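Local coordinates for protein glutamate racemase (Bacillus anthracis, PDB 2DWU) that is a two-domain alpha/beta protein of the Asp/Glu/hydantoin racemase family, modelled as a dimer with bound D-glutamic acid and potassium, at residues 26-31 with 211-216; 95-100 with 217-222. All coordinates share one frame; numbering follows the deposited sequence.

Helix 211-226 carries both contacts. Its first turns meet the end of helix 20-29 in contact 1, and the following turns lie on strand 96-98, an edge strand of the six-stranded parallel sheet, in contact 2. The two centres are about 9 Å apart, and the contacts touch: Thr215 CG2 packs on Ile97 CG2 at 3.7 Å, while Gln29 OE1 lies 3.5 Å from Ile217 CB. The bound D-glutamic acid is about 13 Å from the side chain of Ile26 and about 14 Å from that of Ile97, but a hydrogen bond from Ser211 OG links contact 1 to Asn78 of the ligand pocket. Both contacts also touch the second subunit.

Contact 1 of 2, residues 26-31 with 211-216; sequences IIRQLP and SAEETA
Between residues 26-31 and 211-216 the backbones are nearest at Ile26 and Ala216, CA to CA 4.9 Å. The small side chain of Ala216 is consistent with so close an approach: Ala216 CB lies 3.8 Å from the backbone N of Ile26 and also touches CG1 of that residue. Beyond Gln29 the first helix ends, Leu30 leaving helical geometry, and Leu30 CD1 rests near Ala216 O. The one hydrogen bond between the segments runs from Gln29 NE2 to Glu213 O, 3.1 Å long with an N-H...O angle of 154°. It uses a lone pair in the carbonyl plane, and Glu213 O is tilted slightly from the amide plane of the glutamine. With CG beside the backbone N (chi1 -61°) and the chain extended beyond it, the Gln29 side chain spans the gap between the helices, and its NE2 passes 3.6 Å from Ala216 CB. The same nitrogen is hydrogen-bonded to Glu25 OE1, so two acceptors probably hold the rotation of this buried amide. Farther out, Arg28 bends at chi3 (70°). Glu213 is modelled in two conformations, and the nearness of its carboxylate to Arg28 in the one described is doubtful. The firmer partners of Arg28 are Glu25, in a salt bridge, and Lys109 O of the second subunit, in a hydrogen bond. The arrangement is a close helix-helix contact built on a small residue and bridged by a hydrogen bond from a side-chain amide to a main-chain carbonyl, joining two helices of an alpha/beta fold beside the dimer interface.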
loop_
_atom_site.group_PDB
_atom_site.type_symbol
_atom_site.label_atom_id
_atom_site.label_comp_id
_atom_site.label_asym_id
_atom_site.label_seq_id
_atom_site.Cartn_x
_atom_site.Cartn_y
_atom_site.Cartn_z
ATOM N N ILE B 26 9.831 6.853 5.389
ATOM C CA ILE B 26 10.745 5.995 4.620
ATOM C C ILE B 26 11.741 5.357 5.597
ATOM O O ILE B 26 12.022 4.155 5.517
ATOM C CB ILE B 26 11.481 6.809 3.541
ATOM C CG1 ILE B 26 10.461 7.274 2.484
ATOM C CG2 ILE B 26 12.576 5.961 2.888
ATOM C CD1 ILE B 26 11.040 8.268 1.470
ATOM N N ILE B 27 12.252 6.153 6.533
ATOM C CA ILE B 27 13.201 5.631 7.531
ATOM C C ILE B 27 12.557 4.516 8.377
ATOM O O ILE B 27 13.202 3.492 8.700
ATOM C CB ILE B 27 13.712 6.794 8.423
ATOM C CG1 ILE B 27 14.657 7.656 7.579
ATOM C CG2 ILE B 27 14.383 6.251 9.725
ATOM C CD1 ILE B 27 15.027 8.975 8.226
ATOM N N ARG B 28 11.278 4.680 8.716
ATOM C CA ARG B 28 10.574 3.684 9.509
ATOM C C ARG B 28 10.220 2.402 8.754
ATOM O O ARG B 28 10.433 1.296 9.252
ATOM C CB ARG B 28 9.296 4.295 10.092
ATOM C CG ARG B 28 8.566 3.393 11.091
ATOM C CD ARG B 28 7.331 4.099 11.660
ATOM N NE ARG B 28 6.262 4.267 10.679
ATOM C CZ ARG B 28 5.451 3.278 10.303
ATOM N NH1 ARG B 28 5.594 2.069 10.832
ATOM N NH2 ARG B 28 4.510 3.503 9.400
ATOM N N GLN B 29 9.652 2.538 7.556
ATOM C CA GLN B 29 9.208 1.372 6.799
ATOM C C GLN B 29 10.273 0.712 5.906
ATOM O O GLN B 29 10.122 -0.431 5.502
ATOM C CB GLN B 29 8.000 1.774 5.940
ATOM C CG GLN B 29 6.811 2.267 6.741
ATOM C CD GLN B 29 5.610 2.493 5.842
ATOM O OE1 GLN B 29 5.267 1.623 5.043
ATOM N NE2 GLN B 29 4.979 3.667 5.951
ATOM N N LEU B 30 11.352 1.430 5.612
ATOM C CA LEU B 30 12.456 0.898 4.796
ATOM C C LEU B 30 13.735 1.234 5.568
ATOM O O LEU B 30 14.587 2.011 5.104
ATOM C CB LEU B 30 12.457 1.568 3.430
ATOM C CG LEU B 30 11.372 1.022 2.477
ATOM C CD1 LEU B 30 11.170 1.988 1.334
ATOM C CD2 LEU B 30 11.777 -0.349 1.957
ATOM N N PRO B 31 13.881 0.642 6.750
ATOM C CA PRO B 31 15.049 0.909 7.592
ATOM C C PRO B 31 16.404 0.530 7.066
ATOM O O PRO B 31 17.394 0.887 7.698
ATOM C CB PRO B 31 14.717 0.197 8.904
ATOM C CG PRO B 31 13.905 -0.996 8.435
ATOM C CD PRO B 31 13.029 -0.417 7.313
ATOM N N SER B 211 -0.039 11.345 3.364
ATOM C CA SER B 211 0.747 11.175 2.133
ATOM C C SER B 211 2.048 10.452 2.486
ATOM O O SER B 211 2.527 9.618 1.729
ATOM C CB SER B 211 1.132 12.517 1.489
ATOM O OG SER B 211 -0.012 13.207 1.017
ATOM N N ALA B 212 2.624 10.778 3.640
ATOM C CA ALA B 212 3.909 10.174 4.027
ATOM C C ALA B 212 3.860 8.670 4.235
ATOM O O ALA B 212 4.697 7.935 3.714
ATOM C CB ALA B 212 4.428 10.857 5.294
ATOM N N GLU B 213 2.885 8.203 5.006
ATOM C CA GLU B 213 2.760 6.773 5.254
ATOM C C GLU B 213 2.531 5.982 3.974
ATOM O O GLU B 213 3.133 4.928 3.760
ATOM C CB GLU B 213 1.597 6.497 6.221
ATOM C CG GLU B 213 1.823 7.069 7.594
ATOM C CD GLU B 213 1.008 6.365 8.653
ATOM O OE1 GLU B 213 0.877 5.124 8.577
ATOM O OE2 GLU B 213 0.523 7.049 9.574
ATOM N N GLU B 214 1.684 6.501 3.098
ATOM C CA GLU B 214 1.396 5.770 1.880
ATOM C C GLU B 214 2.513 5.822 0.857
ATOM O O GLU B 214 2.690 4.892 0.070
ATOM C CB GLU B 214 0.094 6.298 1.269
ATOM C CG GLU B 214 -1.024 6.376 2.300
ATOM C CD GLU B 214 -1.323 5.058 2.990
ATOM O OE1 GLU B 214 -0.977 4.007 2.427
ATOM O OE2 GLU B 214 -1.926 5.071 4.091
ATOM N N THR B 215 3.293 6.902 0.869
ATOM C CA THR B 215 4.368 7.012 -0.113
ATOM C C THR B 215 5.497 6.072 0.245
ATOM O O THR B 215 6.132 5.497 -0.650
ATOM C CB THR B 215 4.880 8.450 -0.221
ATOM O OG1 THR B 215 3.799 9.272 -0.676
ATOM C CG2 THR B 215 6.012 8.570 -1.271
ATOM N N ALA B 216 5.738 5.884 1.532
ATOM C CA ALA B 216 6.800 4.963 1.896
ATOM C C ALA B 216 6.455 3.524 1.502
ATOM O O ALA B 216 7.311 2.782 1.002
ATOM C CB ALA B 216 7.112 5.056 3.428
#

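Contact 2 of 2, residues 95-100 with 217-222; sequences PVIGVI and IELSTI
Packing of a helix on an edge strand of a parallel beta-sheet brings Ile97 against Leu219 and Ile222. Strand 96-98 and helix 217-222 run nearly antiparallel, at 156°, with their axes 9.2 Å apart, leaving room for a single apolar layer. Ile97 is central to it, touching Glu218, Leu219 and Ile222. Its CG1, anti to the carbonyl carbon (chi1 -72°), is set against Ile222 CD1, and the turn at chi2 (69°) carries CD1 to Leu219, while CG2 turns to the aliphatic part of Glu218 and reaches its CG at 4.4 Å. Ile97 and Ile222 approach tip to tip, with Ile97 CG1 3.7 Å from Ile222 CD1. Leu219 crosses Ile97 at about a right angle, and the two CD1 methyls meet at 4.0 Å. This is the usual layering of an alpha/beta fold: Ile97 pairs through its backbone with Leu73 and Val75 of the neighbouring strand 70-75, while its side chain points to the helix. Leu219 also touches Val74 of that strand and Ile26 of helix 20-29, linking this layer to both elements. Just before the strand, Pro95 CB comes within 4.3 Å of Ile222 CG2, a looser contact. The buried carboxylate of Glu218 is held by a salt bridge from OE2 to Arg105 of the same chain, which probably compensates its charge. One residue along the helix from Leu219, Ser220 OG is hydrogen-bonded to Arg105 NH1 of the second subunit.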
loop_
_atom_site.group_PDB
_atom_site.type_symbol
_atom_site.label_atom_id
_atom_site.label_comp_id
_atom_site.label_asym_id
_atom_site.label_seq_id
_atom_site.Cartn_x
_atom_site.Cartn_y
_atom_site.Cartn_z
ATOM N N PRO B 95 13.391 5.139 -10.929
ATOM C CA PRO B 95 11.990 5.270 -10.506
ATOM C C PRO B 95 11.804 6.606 -9.781
ATOM O O PRO B 95 12.614 6.967 -8.923
ATOM C CB PRO B 95 11.801 4.122 -9.523
ATOM C CG PRO B 95 12.800 3.101 -9.968
ATOM C CD PRO B 95 14.002 3.926 -10.361
ATOM N N VAL B 96 10.732 7.313 -10.107
ATOM C CA VAL B 96 10.418 8.575 -9.459
ATOM C C VAL B 96 9.049 8.365 -8.812
ATOM O O VAL B 96 8.061 8.065 -9.501
ATOM C CB VAL B 96 10.339 9.773 -10.455
ATOM C CG1 VAL B 96 10.022 11.047 -9.660
ATOM C CG2 VAL B 96 11.673 9.967 -11.187
ATOM N N ILE B 97 8.996 8.484 -7.494
ATOM C CA ILE B 97 7.755 8.265 -6.744
ATOM C C ILE B 97 7.297 9.599 -6.159
ATOM O O ILE B 97 8.045 10.249 -5.413
ATOM C CB ILE B 97 7.982 7.267 -5.564
ATOM C CG1 ILE B 97 8.186 5.822 -6.072
ATOM C CG2 ILE B 97 6.752 7.233 -4.673
ATOM C CD1 ILE B 97 9.486 5.558 -6.815
ATOM N N GLY B 98 6.080 10.006 -6.498
ATOM C CA GLY B 98 5.515 11.246 -5.990
ATOM C C GLY B 98 4.603 10.906 -4.822
ATOM O O GLY B 98 4.243 9.733 -4.608
ATOM N N VAL B 99 4.184 11.929 -4.097
ATOM C CA VAL B 99 3.343 11.709 -2.916
ATOM C C VAL B 99 1.842 11.723 -3.189
ATOM O O VAL B 99 1.053 11.364 -2.308
ATOM C CB VAL B 99 3.639 12.749 -1.794
ATOM C CG1 VAL B 99 4.950 12.400 -1.107
ATOM C CG2 VAL B 99 3.737 14.175 -2.351
ATOM N N ILE B 100 1.458 12.105 -4.399
ATOM C CA ILE B 100 0.028 12.196 -4.745
ATOM C C ILE B 100 -0.629 10.850 -5.068
ATOM O O ILE B 100 -1.623 10.495 -4.432
ATOM C CB ILE B 100 -0.169 13.199 -5.911
ATOM C CG1 ILE B 100 0.242 14.596 -5.429
ATOM C CG2 ILE B 100 -1.640 13.171 -6.444
ATOM C CD1 ILE B 100 0.119 15.679 -6.476
ATOM N N ILE B 217 5.197 3.112 1.677
ATOM C CA ILE B 217 4.868 1.754 1.300
ATOM C C ILE B 217 4.863 1.627 -0.234
ATOM O O ILE B 217 5.231 0.592 -0.764
ATOM C CB ILE B 217 3.552 1.264 1.972
ATOM C CG1 ILE B 217 3.398 -0.235 1.724
ATOM C CG2 ILE B 217 2.344 2.082 1.505
ATOM C CD1 ILE B 217 2.386 -0.886 2.650
ATOM N N GLU B 218 4.502 2.696 -0.954
ATOM C CA GLU B 218 4.538 2.651 -2.410
ATOM C C GLU B 218 5.988 2.480 -2.881
ATOM O O GLU B 218 6.285 1.679 -3.761
ATOM C CB GLU B 218 3.943 3.938 -3.006
ATOM C CG GLU B 218 3.896 3.918 -4.532
ATOM C CD GLU B 218 2.487 4.024 -5.143
ATOM O OE1 GLU B 218 1.453 3.734 -4.490
ATOM O OE2 GLU B 218 2.438 4.394 -6.334
ATOM N N LEU B 219 6.900 3.242 -2.283
ATOM C CA LEU B 219 8.322 3.112 -2.616
ATOM C C LEU B 219 8.801 1.677 -2.313
ATOM O O LEU B 219 9.495 1.056 -3.132
ATOM C CB LEU B 219 9.142 4.116 -1.784
ATOM C CG LEU B 219 10.663 4.023 -1.941
ATOM C CD1 LEU B 219 11.072 4.335 -3.386
ATOM C CD2 LEU B 219 11.318 4.981 -0.963
ATOM N N SER B 220 8.429 1.157 -1.139
ATOM C CA SER B 220 8.815 -0.203 -0.758
ATOM C C SER B 220 8.365 -1.224 -1.835
ATOM O O SER B 220 9.140 -2.084 -2.277
ATOM C CB SER B 220 8.218 -0.540 0.635
ATOM O OG SER B 220 8.537 -1.881 1.012
ATOM N N THR B 221 7.119 -1.096 -2.275
ATOM C CA THR B 221 6.549 -1.977 -3.261
ATOM C C THR B 221 7.356 -1.943 -4.564
ATOM O O THR B 221 7.689 -2.986 -5.140
ATOM C CB THR B 221 5.087 -1.548 -3.568
ATOM O OG1 THR B 221 4.302 -1.593 -2.372
ATOM C CG2 THR B 221 4.485 -2.472 -4.629
ATOM N N ILE B 222 7.685 -0.737 -5.015
ATOM C CA ILE B 222 8.403 -0.580 -6.259
ATOM C C ILE B 222 9.847 -1.040 -6.155
ATOM O O ILE B 222 10.353 -1.706 -7.058
ATOM C CB ILE B 222 8.317 0.882 -6.748
ATOM C CG1 ILE B 222 6.877 1.184 -7.185
ATOM C CG2 ILE B 222 9.209 1.092 -7.993
ATOM C CD1 ILE B 222 6.611 2.694 -7.332
#